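Local coordinates for protein N-terminal domain of PorA (28-171) (Porphyromonas gingivalis ATCC 33277, PDB 6KJK) that is a cargo protein of the type IX secretion system that affects PorXY-SigP signalling, represented here by its N-terminal domain, at residues 4-9 / 41-46; 15-20 / 124-129; 47-52 / 114-119; 67-72 / 81-86. All blocks are in the same frame, centred on the assembly; numbering follows the deposited sequence.

Contact 1. Residues 4-9 / 41-46; sequences QVVIKV and INQSAT
Val6 and Ile41 face each other as an antiparallel hydrogen-bonded pair, and their main chains satisfy one another twice. Val6 N donates to Ile41 O at 2.9 Å, within the plane of that carbonyl, and Ile41 N returns a bond to Val6 O at 2.8 Å. Two residues along, Gln43 N gives a nearly straight bond (171° at the hydrogen) to Gln4 O at 2.7 Å, just where the strand 31-42 runs out. Val5 and Asn42 form the non-hydrogen-bonded pair between these bonds, and there Val5 CA brings its hydrogen to Ile41 O.

Asn42 spends both ends of its amide on the main chain. With CG trans to the backbone N (chi1 167°), OD1 accepts from Ser44 N at 3.0 Å in an Asx turn, the donor standing well above the carbonyl plane. ND2 gives to Thr46 O at 2.8 Å in its own amide plane and also to Val85 O of strand 83-85. Ser44 OG accepts from Thr46 N, an ST turn that follows directly on the first.

The side chains on the Val6 face add an apolar layer. Val6 CG2 lies 4.0 Å from Ile41 CB and also meets the amide of Gln43, which crosses the valine at about a right angle. Ile41 CD1 rests 3.7 Å from Lys8 CD, against the aliphatic part of the extended lysine.

Backbone pairing thus fixes the register of the N-terminal strand, while Asn42 and Ser44 together hold the turn leaving its partner, and Asn42 alone of the two reaches Val85.

Contact 2. Residues 15-20 / 124-129; sequences ENNATV and LATVNI
Backbone hydrogen bonds join Ala18 and Val20 to Asn128 as in parallel strands: Asn128 N donates to Ala18 O at 2.9 Å, and Val20 N to Asn128 O at 2.8 Å, both almost in line with the carbonyl they reach. Ahead of them Asn17 N gives a more bent bond to Thr126 O.

Among the side chains, Asn16 takes the place of a backbone acceptor. Its OD1 receives Thr126 N at 2.9 Å in the carbonyl plane, reached because CG stands trans to the backbone N (chi1 -162°). Asn128 ND2 makes weak bonds to Asn17 O and Ala18 O besides a better one to water, while its OD1 is bonded to Thr110 OG1 on the next strand.

The segment 15-20 enters through a type II turn, Glu15 to Ala18, and becomes the edge strand of a mixed sheet, its neighbour 125-133 being the single parallel partner there.

Three waters add bridges. One donates to both Glu15 O and Thr126 O; a second links Asn16 ND2 to Thr126 OG1, a hydroxyl also bonded to Ser112 OG; the third joins Asn17 OD1 to Asn128 ND2.

On the face of Val20 and Val127, Val20 CG2 meets Val127 CG2 at 4.0 Å beside Leu14 and Phe36.

Contact 3. Residues 47-52 / 114-119; sequences PINVIG and FPESGA
The side chains of Asn49 and Glu116 run side by side, pointing the same way, with amide and carboxylate planes 53° apart. Asn49 ND2 donates to Glu116 OE1 at 3.3 Å; the oxygen sits in the plane of the amide, but the amide nitrogen stands above the plane of the carboxylate. Glu116 OE1 also comes within 3.4 Å of Asn49 CB, which places the acid along the flank of the shorter chain. The Phe114 ring has Ile51 O at its edge, near the ring plane, and a cation-pi contact with Lys53.

The main chains pair in antiparallel fashion. Ile51 N donates to Phe114 O at 2.9 Å and Phe114 N to Ile51 O at 2.8 Å, while Val50 and Pro115 form the next, non-hydrogen-bonded pair. Past the proline the ladder weakens: Glu116 N reaches Asn49 O at 3.2 Å with a bent 140° bond. A water bridges the same two atoms, so each has a second partner. Ile51 CD1 lies 3.3 Å from Glu116 O, and Gly118 N bonds back to Pro115 O within the turn.

The contact joins strand 48-58 to the end of strand 105-115 in the mixed sheet. Along its other edge strand 48-58 pairs with strand 83-85, through Ile48 with Val85 and Val50 with Val83, and Val82, just before that strand, touches Glu116.

Contact 4. Residues 67-72 / 81-86; sequences LCFGQC and PVVEVG
The Phe69 ring meets Val83, with CE2 3.9 Å from Val83 CG2, the two side chains running at a slant to each other. CG trans to the backbone N (chi1 -177°) brings the ring up to segment 81-86, where Val83 CG2 approaches it obliquely. A longer contact, to CG1 of Val85, depends on one of the two conformers of that valine. Val50 of the neighbouring strand 48-58 and Glu90 of strand 90-99 also touch the Phe69 side chain.

Val83 CG2 does double duty, since it also packs on the backbone of the following turn, 3.7 Å from Gly70 CA.

Strand 64-69 belongs to the antiparallel sheet and strand 83-85 to the mixed one, so the phenylalanine bridges two sheets across the interior of a domain of strands and loops without helices. A disulfide between Cys68 SG and Cys72 SG spans the turn that follows Leu67 and Cys68 in the chain. Inside that small loop Phe69 N donates to Gln71 O at 3.0 Å across the turn.

At the outer margin Pro81 takes over from the valines. Its CD rests 3.5 Å from Phe69 O, and its CG lies 3.7 Å from Gln71 CB, where the extended glutamine chain crosses the proline ring at about a right angle. Met73 touches the same proline.

From the N terminus, strand 5-9 is met by the end of strand 31-42, so contact 1 closes the first loop, within the antiparallel sheet. Contact 2 starts inside that loop, at 15-20, and reaches forward to 124-129, so the two cross; they also touch where Ile7 packs on Ala125 and Val127. The long span of contact 2 encloses contact 3, which joins 47-52 to 114-119, and contact 3 in turn encloses the short loop of contact 4. Contacts 2 and 3 belong to the mixed sheet, and contact 4 ties its edge strand 83-85 to the antiparallel sheet. Contacts 1 and 4 also meet, through a probable backbone hydrogen bond from Asn42 N to Gly86 O.

Contact 1. Residues 4-9 / 41-46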
loop_
_atom_site.group_PDB
_atom_site.type_symbol
_atom_site.label_atom_id
_atom_site.label_comp_id
_atom_site.label_asym_id
_atom_site.label_seq_id
_atom_site.Cartn_x
_atom_site.Cartn_y
_atom_site.Cartn_z
ATOM N N GLN A 4 1.532 -14.612 -11.546
ATOM C CA GLN A 4 2.290 -13.814 -12.512
ATOM C C GLN A 4 2.401 -12.346 -12.116
ATOM O O GLN A 4 3.266 -11.644 -12.603
ATOM C CB GLN A 4 1.688 -13.921 -13.918
ATOM C CG GLN A 4 1.493 -15.354 -14.426
ATOM C CD GLN A 4 2.707 -15.910 -15.148
ATOM O OE1 GLN A 4 3.426 -15.185 -15.836
ATOM N NE2 GLN A 4 2.944 -17.207 -14.990
ATOM N N VAL A 5 1.544 -11.872 -11.216
ATOM C CA VAL A 5 1.631 -10.508 -10.696
ATOM C C VAL A 5 2.189 -10.595 -9.289
ATOM O O VAL A 5 1.674 -11.366 -8.465
ATOM C CB VAL A 5 0.260 -9.817 -10.687
ATOM C CG1 VAL A 5 0.378 -8.454 -10.043
ATOM C CG2 VAL A 5 -0.252 -9.715 -12.104
ATOM N N VAL A 6 3.242 -9.834 -9.014
ATOM C CA VAL A 6 3.893 -9.830 -7.712
ATOM C C VAL A 6 4.064 -8.400 -7.229
ATOM O O VAL A 6 4.017 -7.437 -8.007
ATOM C CB VAL A 6 5.254 -10.575 -7.684
ATOM C CG1 VAL A 6 5.063 -12.014 -8.148
ATOM C CG2 VAL A 6 6.288 -9.885 -8.574
ATOM N N ILE A 7 4.289 -8.273 -5.932
ATOM C CA ILE A 7 4.659 -7.015 -5.304
ATOM C C ILE A 7 6.101 -7.141 -4.849
ATOM O O ILE A 7 6.490 -8.165 -4.270
ATOM C CB ILE A 7 3.703 -6.693 -4.145
ATOM C CG1 ILE A 7 2.290 -6.477 -4.728
ATOM C CG2 ILE A 7 4.157 -5.456 -3.386
ATOM C CD1 ILE A 7 1.159 -6.573 -3.704
ATOM N N LYS A 8 6.906 -6.142 -5.170
ATOM C CA LYS A 8 8.307 -6.084 -4.812
ATOM C C LYS A 8 8.518 -4.930 -3.840
ATOM O O LYS A 8 7.962 -3.835 -4.025
ATOM C CB LYS A 8 9.133 -5.844 -6.086
ATOM C CG LYS A 8 10.633 -5.864 -5.940
ATOM C CD LYS A 8 11.298 -5.761 -7.302
ATOM C CE LYS A 8 12.799 -5.857 -7.218
ATOM N NZ LYS A 8 13.359 -5.960 -8.601
ATOM N N VAL A 9 9.329 -5.155 -2.814
ATOM C CA VAL A 9 9.730 -4.115 -1.874
ATOM C C VAL A 9 11.242 -4.146 -1.763
ATOM O O VAL A 9 11.838 -5.213 -1.554
ATOM C CB VAL A 9 9.086 -4.305 -0.496
ATOM C CG1 VAL A 9 9.623 -3.274 0.501
ATOM C CG2 VAL A 9 7.603 -4.142 -0.628
ATOM N N ILE A 41 4.514 -5.781 -10.259
ATOM C CA ILE A 41 5.190 -6.282 -11.453
ATOM C C ILE A 41 4.342 -7.362 -12.084
ATOM O O ILE A 41 3.890 -8.272 -11.391
ATOM C CB ILE A 41 6.583 -6.825 -11.094
ATOM C CG1 ILE A 41 7.437 -5.684 -10.541
ATOM C CG2 ILE A 41 7.289 -7.489 -12.309
ATOM C CD1 ILE A 41 8.630 -6.124 -9.768
ATOM N N ASN A 42 4.137 -7.285 -13.389
ATOM C CA ASN A 42 3.494 -8.358 -14.126
ATOM C C ASN A 42 4.599 -9.130 -14.837
ATOM O O ASN A 42 5.268 -8.576 -15.716
ATOM C CB ASN A 42 2.524 -7.762 -15.145
ATOM C CG ASN A 42 2.052 -8.775 -16.166
ATOM O OD1 ASN A 42 2.033 -9.980 -15.896
ATOM N ND2 ASN A 42 1.654 -8.287 -17.350
ATOM N N GLN A 43 4.779 -10.399 -14.475
ATOM C CA GLN A 43 5.873 -11.207 -15.004
ATOM C C GLN A 43 5.536 -11.883 -16.329
ATOM O O GLN A 43 6.415 -12.514 -16.926
ATOM C CB GLN A 43 6.289 -12.257 -13.975
ATOM C CG GLN A 43 6.807 -11.630 -12.709
ATOM C CD GLN A 43 7.020 -12.653 -11.605
ATOM O OE1 GLN A 43 6.381 -13.705 -11.581
ATOM N NE2 GLN A 43 7.927 -12.357 -10.724
ATOM N N SER A 44 4.308 -11.771 -16.807
ATOM C CA SER A 44 3.918 -12.326 -18.098
ATOM C C SER A 44 4.378 -11.435 -19.248
ATOM O O SER A 44 4.563 -10.223 -19.112
ATOM C CB SER A 44 2.398 -12.485 -18.148
ATOM O OG SER A 44 1.975 -12.904 -19.436
ATOM N N ALA A 45 4.563 -12.065 -20.415
ATOM C CA ALA A 45 4.886 -11.307 -21.616
ATOM C C ALA A 45 3.733 -10.416 -22.060
ATOM O O ALA A 45 3.961 -9.432 -22.775
ATOM C CB ALA A 45 5.269 -12.262 -22.749
ATOM N N THR A 46 2.511 -10.732 -21.641
ATOM C CA THR A 46 1.322 -10.010 -22.060
ATOM C C THR A 46 0.957 -8.989 -20.987
ATOM O O THR A 46 0.825 -9.373 -19.818
ATOM C CB THR A 46 0.189 -11.015 -22.210
ATOM O OG1 THR A 46 0.580 -12.031 -23.144
ATOM C CG2 THR A 46 -1.067 -10.342 -22.723
#

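Contact 2. Residues 15-20 / 124-129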
loop_
_atom_site.group_PDB
_atom_site.type_symbol
_atom_site.label_atom_id
_atom_site.label_comp_id
_atom_site.label_asym_id
_atom_site.label_seq_id
_atom_site.Cartn_x
_atom_site.Cartn_y
_atom_site.Cartn_z
ATOM N N GLU A 15 6.570 -12.753 -1.089
ATOM C CA GLU A 15 5.590 -13.823 -1.187
ATOM C C GLU A 15 4.183 -13.230 -1.112
ATOM O O GLU A 15 3.974 -12.174 -0.515
ATOM C CB GLU A 15 5.885 -14.939 -0.159
ATOM C CG GLU A 15 5.573 -14.668 1.288
ATOM C CD GLU A 15 5.819 -15.912 2.189
ATOM O OE1 GLU A 15 6.721 -16.746 1.912
ATOM O OE2 GLU A 15 5.076 -16.057 3.176
ATOM N N ASN A 16 3.222 -13.890 -1.765
ATOM C CA ASN A 16 1.861 -13.381 -1.706
ATOM C C ASN A 16 1.377 -13.375 -0.267
ATOM O O ASN A 16 1.774 -14.220 0.538
ATOM C CB ASN A 16 0.912 -14.210 -2.545
ATOM C CG ASN A 16 -0.362 -13.465 -2.842
ATOM O OD1 ASN A 16 -0.328 -12.252 -3.038
ATOM N ND2 ASN A 16 -1.484 -14.174 -2.906
ATOM N N ASN A 17 0.566 -12.370 0.073
ATOM C CA ASN A 17 0.022 -12.152 1.410
ATOM C C ASN A 17 1.079 -11.816 2.437
ATOM O O ASN A 17 0.820 -11.909 3.647
ATOM C CB ASN A 17 -0.837 -13.325 1.896
ATOM C CG ASN A 17 -2.032 -13.545 1.027
ATOM O OD1 ASN A 17 -2.883 -12.664 0.891
ATOM N ND2 ASN A 17 -2.093 -14.708 0.395
ATOM N N ALA A 18 2.281 -11.429 1.998
ATOM C CA ALA A 18 3.334 -11.061 2.919
ATOM C C ALA A 18 2.888 -9.899 3.805
ATOM O O ALA A 18 2.021 -9.096 3.437
ATOM C CB ALA A 18 4.589 -10.619 2.148
ATOM N N THR A 19 3.552 -9.766 4.940
ATOM C CA THR A 19 3.373 -8.630 5.830
ATOM C C THR A 19 4.671 -7.838 5.903
ATOM O O THR A 19 5.753 -8.416 6.088
ATOM C CB THR A 19 2.917 -9.062 7.228
ATOM O OG1 THR A 19 1.649 -9.717 7.106
ATOM C CG2 THR A 19 2.778 -7.851 8.137
ATOM N N VAL A 20 4.571 -6.534 5.697
ATOM C CA VAL A 20 5.687 -5.603 5.671
ATOM C C VAL A 20 5.482 -4.612 6.798
ATOM O O VAL A 20 4.438 -3.930 6.852
ATOM C CB VAL A 20 5.766 -4.854 4.329
ATOM C CG1 VAL A 20 6.835 -3.751 4.406
ATOM C CG2 VAL A 20 6.107 -5.819 3.202
ATOM N N LEU A 124 -4.969 -10.703 -7.513
ATOM C CA LEU A 124 -3.771 -11.216 -8.160
ATOM C C LEU A 124 -2.550 -11.183 -7.258
ATOM O O LEU A 124 -1.620 -11.976 -7.449
ATOM C CB LEU A 124 -3.445 -10.381 -9.407
ATOM C CG LEU A 124 -4.610 -10.276 -10.391
ATOM C CD1 LEU A 124 -4.364 -9.178 -11.406
ATOM C CD2 LEU A 124 -4.828 -11.609 -11.095
ATOM N N ALA A 125 -2.516 -10.257 -6.299
ATOM C CA ALA A 125 -1.408 -10.103 -5.376
ATOM C C ALA A 125 -1.884 -9.250 -4.219
ATOM O O ALA A 125 -2.684 -8.340 -4.417
ATOM C CB ALA A 125 -0.205 -9.412 -6.030
ATOM N N THR A 126 -1.394 -9.557 -3.029
ATOM C CA THR A 126 -1.815 -8.873 -1.818
ATOM C C THR A 126 -0.611 -8.671 -0.927
ATOM O O THR A 126 0.241 -9.567 -0.798
ATOM C CB THR A 126 -2.834 -9.756 -1.081
ATOM O OG1 THR A 126 -3.993 -9.876 -1.901
ATOM C CG2 THR A 126 -3.232 -9.163 0.276
ATOM N N VAL A 127 -0.558 -7.505 -0.287
ATOM C CA VAL A 127 0.428 -7.232 0.741
ATOM C C VAL A 127 -0.291 -6.595 1.918
ATOM O O VAL A 127 -1.216 -5.784 1.744
ATOM C CB VAL A 127 1.586 -6.346 0.226
ATOM C CG1 VAL A 127 1.097 -4.998 -0.311
ATOM C CG2 VAL A 127 2.671 -6.182 1.263
ATOM N N ASN A 128 0.116 -7.001 3.106
ATOM C CA ASN A 128 -0.359 -6.414 4.352
ATOM C C ASN A 128 0.731 -5.502 4.884
ATOM O O ASN A 128 1.898 -5.902 4.952
ATOM C CB ASN A 128 -0.686 -7.504 5.381
ATOM C CG ASN A 128 -1.656 -8.474 4.856
ATOM O OD1 ASN A 128 -2.845 -8.154 4.689
ATOM N ND2 ASN A 128 -1.176 -9.661 4.505
ATOM N N ILE A 129 0.373 -4.275 5.232
ATOM C CA ILE A 129 1.321 -3.244 5.607
ATOM C C ILE A 129 0.988 -2.821 7.030
ATOM O O ILE A 129 -0.146 -2.389 7.306
ATOM C CB ILE A 129 1.208 -2.046 4.660
ATOM C CG1 ILE A 129 1.487 -2.499 3.242
ATOM C CG2 ILE A 129 2.157 -0.914 5.076
ATOM C CD1 ILE A 129 1.026 -1.532 2.230
HETATM O O HOH W 1 2.858 -9.801 -1.747
HETATM O O HOH W 2 -3.774 -12.063 -3.504
HETATM O O HOH W 3 -3.044 -11.513 3.183
#

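Contact 3. Residues 47-52 / 114-119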
loop_
_atom_site.group_PDB
_atom_site.type_symbol
_atom_site.label_atom_id
_atom_site.label_comp_id
_atom_site.label_asym_id
_atom_site.label_seq_id
_atom_site.Cartn_x
_atom_site.Cartn_y
_atom_site.Cartn_z
ATOM N N PRO A 47 0.823 -7.704 -21.312
ATOM C CA PRO A 47 0.387 -6.723 -20.303
ATOM C C PRO A 47 -0.998 -7.053 -19.783
ATOM O O PRO A 47 -1.801 -7.699 -20.454
ATOM C CB PRO A 47 0.365 -5.402 -21.077
ATOM C CG PRO A 47 1.268 -5.633 -22.255
ATOM C CD PRO A 47 1.097 -7.079 -22.616
ATOM N N ILE A 48 -1.266 -6.622 -18.545
ATOM C CA ILE A 48 -2.558 -6.841 -17.910
ATOM C C ILE A 48 -3.024 -5.528 -17.301
ATOM O O ILE A 48 -2.220 -4.749 -16.773
ATOM C CB ILE A 48 -2.484 -7.979 -16.858
ATOM C CG1 ILE A 48 -3.842 -8.289 -16.240
ATOM C CG2 ILE A 48 -1.471 -7.683 -15.780
ATOM C CD1 ILE A 48 -3.756 -9.459 -15.271
ATOM N N ASN A 49 -4.322 -5.280 -17.371
ATOM C CA ASN A 49 -4.915 -4.127 -16.717
ATOM C C ASN A 49 -5.389 -4.526 -15.334
ATOM O O ASN A 49 -6.106 -5.521 -15.175
ATOM C CB ASN A 49 -6.100 -3.602 -17.531
ATOM C CG ASN A 49 -5.663 -2.858 -18.780
ATOM O OD1 ASN A 49 -4.481 -2.651 -19.007
ATOM N ND2 ASN A 49 -6.626 -2.408 -19.563
ATOM N N VAL A 50 -4.981 -3.761 -14.334
ATOM C CA VAL A 50 -5.321 -4.050 -12.951
ATOM C C VAL A 50 -5.858 -2.798 -12.267
ATOM O O VAL A 50 -5.696 -1.670 -12.739
ATOM C CB VAL A 50 -4.128 -4.626 -12.176
ATOM C CG1 VAL A 50 -3.600 -5.883 -12.849
ATOM C CG2 VAL A 50 -3.003 -3.624 -12.086
ATOM N N ILE A 51 -6.487 -3.012 -11.109
ATOM C CA ILE A 51 -6.833 -1.931 -10.197
ATOM C C ILE A 51 -6.240 -2.279 -8.840
ATOM O O ILE A 51 -6.273 -3.455 -8.435
ATOM C CB ILE A 51 -8.360 -1.770 -10.078
ATOM C CG1 ILE A 51 -8.968 -1.345 -11.403
ATOM C CG2 ILE A 51 -8.741 -0.781 -9.001
ATOM C CD1 ILE A 51 -10.473 -1.528 -11.433
ATOM N N GLY A 52 -5.695 -1.288 -8.160
ATOM C CA GLY A 52 -5.159 -1.466 -6.804
ATOM C C GLY A 52 -6.163 -0.940 -5.791
ATOM O O GLY A 52 -6.757 0.112 -5.999
ATOM N N PHE A 114 -6.271 -6.253 -8.282
ATOM C CA PHE A 114 -7.327 -7.056 -8.865
ATOM C C PHE A 114 -7.294 -6.897 -10.376
ATOM O O PHE A 114 -6.909 -5.831 -10.886
ATOM C CB PHE A 114 -8.686 -6.529 -8.418
ATOM C CG PHE A 114 -8.979 -6.759 -6.972
ATOM C CD1 PHE A 114 -8.533 -5.866 -5.989
ATOM C CD2 PHE A 114 -9.743 -7.851 -6.585
ATOM C CE1 PHE A 114 -8.836 -6.086 -4.653
ATOM C CE2 PHE A 114 -10.044 -8.059 -5.246
ATOM C CZ PHE A 114 -9.581 -7.166 -4.291
ATOM N N PRO A 115 -7.722 -7.913 -11.122
ATOM C CA PRO A 115 -7.999 -7.696 -12.539
ATOM C C PRO A 115 -9.015 -6.582 -12.666
ATOM O O PRO A 115 -9.832 -6.343 -11.770
ATOM C CB PRO A 115 -8.602 -9.030 -12.997
ATOM C CG PRO A 115 -8.245 -10.017 -11.935
ATOM C CD PRO A 115 -8.206 -9.229 -10.669
ATOM N N GLU A 116 -8.935 -5.883 -13.791
ATOM C CA GLU A 116 -9.796 -4.754 -14.092
ATOM C C GLU A 116 -11.233 -4.922 -13.600
ATOM O O GLU A 116 -11.854 -3.958 -13.135
ATOM C CB GLU A 116 -9.794 -4.536 -15.598
ATOM C CG GLU A 116 -9.700 -3.124 -15.921
ATOM C CD GLU A 116 -10.013 -2.874 -17.338
ATOM O OE1 GLU A 116 -9.401 -3.482 -18.248
ATOM O OE2 GLU A 116 -10.920 -2.068 -17.518
ATOM N N SER A 117 -11.756 -6.149 -13.705
ATOM C CA SER A 117 -13.065 -6.477 -13.145
ATOM C C SER A 117 -13.244 -5.953 -11.718
ATOM O O SER A 117 -14.242 -5.291 -11.412
ATOM C CB SER A 117 -13.260 -7.995 -13.197
ATOM O OG SER A 117 -14.206 -8.430 -12.247
ATOM N N GLY A 118 -12.294 -6.240 -10.829
ATOM C CA GLY A 118 -12.509 -5.957 -9.421
ATOM C C GLY A 118 -13.390 -6.969 -8.725
ATOM O O GLY A 118 -13.881 -6.704 -7.622
ATOM N N ALA A 119 -13.589 -8.135 -9.338
ATOM C CA ALA A 119 -14.533 -9.113 -8.815
ATOM C C ALA A 119 -14.043 -9.685 -7.486
ATOM O O ALA A 119 -12.840 -9.908 -7.305
ATOM C CB ALA A 119 -14.728 -10.250 -9.819
HETATM O O HOH W 4 -7.697 -7.534 -16.073
#

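Contact 4. Residues 67-72 / 81-86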
loop_
_atom_site.group_PDB
_atom_site.type_symbol
_atom_site.label_atom_id
_atom_site.label_comp_id
_atom_site.label_asym_id
_atom_site.label_seq_id
_atom_site.Cartn_x
_atom_site.Cartn_y
_atom_site.Cartn_z
ATOM N N LEU A 67 -2.993 6.711 -1.128
ATOM C CA LEU A 67 -2.526 5.679 -2.045
ATOM C C LEU A 67 -2.015 6.300 -3.337
ATOM O O LEU A 67 -2.695 7.135 -3.944
ATOM C CB LEU A 67 -3.727 4.789 -2.365
ATOM C CG LEU A 67 -3.500 3.674 -3.377
ATOM C CD1 LEU A 67 -2.480 2.660 -2.844
ATOM C CD2 LEU A 67 -4.804 2.974 -3.689
ATOM N N CYS A 68 -0.847 5.861 -3.802
ATOM C CA CYS A 68 -0.390 6.203 -5.141
ATOM C C CYS A 68 -0.176 4.917 -5.915
ATOM O O CYS A 68 0.672 4.103 -5.549
ATOM C CB CYS A 68 0.929 6.962 -5.094
ATOM S SG CYS A 68 0.862 8.602 -4.313
ATOM N N PHE A 69 -0.920 4.739 -6.993
ATOM C CA PHE A 69 -0.712 3.605 -7.889
ATOM C C PHE A 69 -1.311 4.025 -9.222
ATOM O O PHE A 69 -2.538 4.132 -9.326
ATOM C CB PHE A 69 -1.412 2.378 -7.327
ATOM C CG PHE A 69 -1.195 1.170 -8.147
ATOM C CD1 PHE A 69 0.080 0.647 -8.312
ATOM C CD2 PHE A 69 -2.254 0.520 -8.759
ATOM C CE1 PHE A 69 0.298 -0.461 -9.127
ATOM C CE2 PHE A 69 -2.048 -0.605 -9.550
ATOM C CZ PHE A 69 -0.781 -1.102 -9.709
ATOM N N GLY A 70 -0.474 4.324 -10.200
ATOM C CA GLY A 70 -0.945 4.920 -11.458
ATOM C C GLY A 70 -1.223 6.402 -11.309
ATOM O O GLY A 70 -0.743 7.199 -12.124
ATOM N N GLN A 71 -1.907 6.788 -10.240
ATOM C CA GLN A 71 -2.155 8.173 -9.875
ATOM C C GLN A 71 -2.127 8.246 -8.351
ATOM O O GLN A 71 -2.452 7.267 -7.664
ATOM C CB GLN A 71 -3.545 8.574 -10.385
ATOM C CG GLN A 71 -4.018 9.991 -10.117
ATOM C CD GLN A 71 -5.443 10.125 -10.602
ATOM O OE1 GLN A 71 -5.771 9.667 -11.696
ATOM N NE2 GLN A 71 -6.313 10.683 -9.767
ATOM N N CYS A 72 -1.760 9.389 -7.805
ATOM C CA CYS A 72 -1.891 9.616 -6.369
ATOM C C CYS A 72 -3.311 10.061 -6.085
ATOM O O CYS A 72 -3.755 11.104 -6.588
ATOM C CB CYS A 72 -0.880 10.662 -5.911
ATOM S SG CYS A 72 0.800 9.976 -5.889
ATOM N N PRO A 81 -6.958 4.151 -10.138
ATOM C CA PRO A 81 -7.436 3.976 -11.520
ATOM C C PRO A 81 -6.978 2.633 -12.064
ATOM O O PRO A 81 -6.136 1.945 -11.488
ATOM C CB PRO A 81 -6.752 5.102 -12.300
ATOM C CG PRO A 81 -6.095 5.984 -11.292
ATOM C CD PRO A 81 -5.864 5.119 -10.049
ATOM N N VAL A 82 -7.508 2.278 -13.234
ATOM C CA VAL A 82 -6.998 1.127 -13.963
ATOM C C VAL A 82 -5.587 1.446 -14.424
ATOM O O VAL A 82 -5.328 2.518 -14.986
ATOM C CB VAL A 82 -7.899 0.802 -15.168
ATOM C CG1 VAL A 82 -7.360 -0.381 -15.927
ATOM C CG2 VAL A 82 -9.343 0.514 -14.687
ATOM N N VAL A 83 -4.674 0.500 -14.215
ATOM C CA VAL A 83 -3.268 0.639 -14.588
ATOM C C VAL A 83 -2.882 -0.571 -15.417
ATOM O O VAL A 83 -3.250 -1.697 -15.071
ATOM C CB VAL A 83 -2.362 0.722 -13.344
ATOM C CG1 VAL A 83 -0.872 0.833 -13.761
ATOM C CG2 VAL A 83 -2.756 1.897 -12.485
ATOM N N GLU A 84 -2.158 -0.354 -16.517
ATOM C CA GLU A 84 -1.654 -1.444 -17.355
ATOM C C GLU A 84 -0.226 -1.758 -16.920
ATOM O O GLU A 84 0.685 -0.952 -17.183
ATOM C CB GLU A 84 -1.643 -1.008 -18.819
ATOM C CG GLU A 84 -1.318 -2.144 -19.784
ATOM C CD GLU A 84 -1.977 -1.941 -21.167
ATOM O OE1 GLU A 84 -3.239 -1.923 -21.286
ATOM O OE2 GLU A 84 -1.221 -1.789 -22.152
ATOM N N VAL A 85 -0.012 -2.975 -16.382
ATOM C CA VAL A 85 1.267 -3.339 -15.785
ATOM C C VAL A 85 1.973 -4.379 -16.647
ATOM O O VAL A 85 1.342 -5.252 -17.245
ATOM C CB VAL A 85 1.150 -3.849 -14.334
ATOM C CG1 VAL A 85 0.732 -2.726 -13.395
ATOM C CG2 VAL A 85 0.174 -5.001 -14.253
ATOM N N GLY A 86 3.301 -4.274 -16.669
ATOM C CA GLY A 86 4.181 -5.211 -17.340
ATOM C C GLY A 86 5.407 -5.528 -16.496
ATOM O O GLY A 86 5.404 -5.394 -15.255
#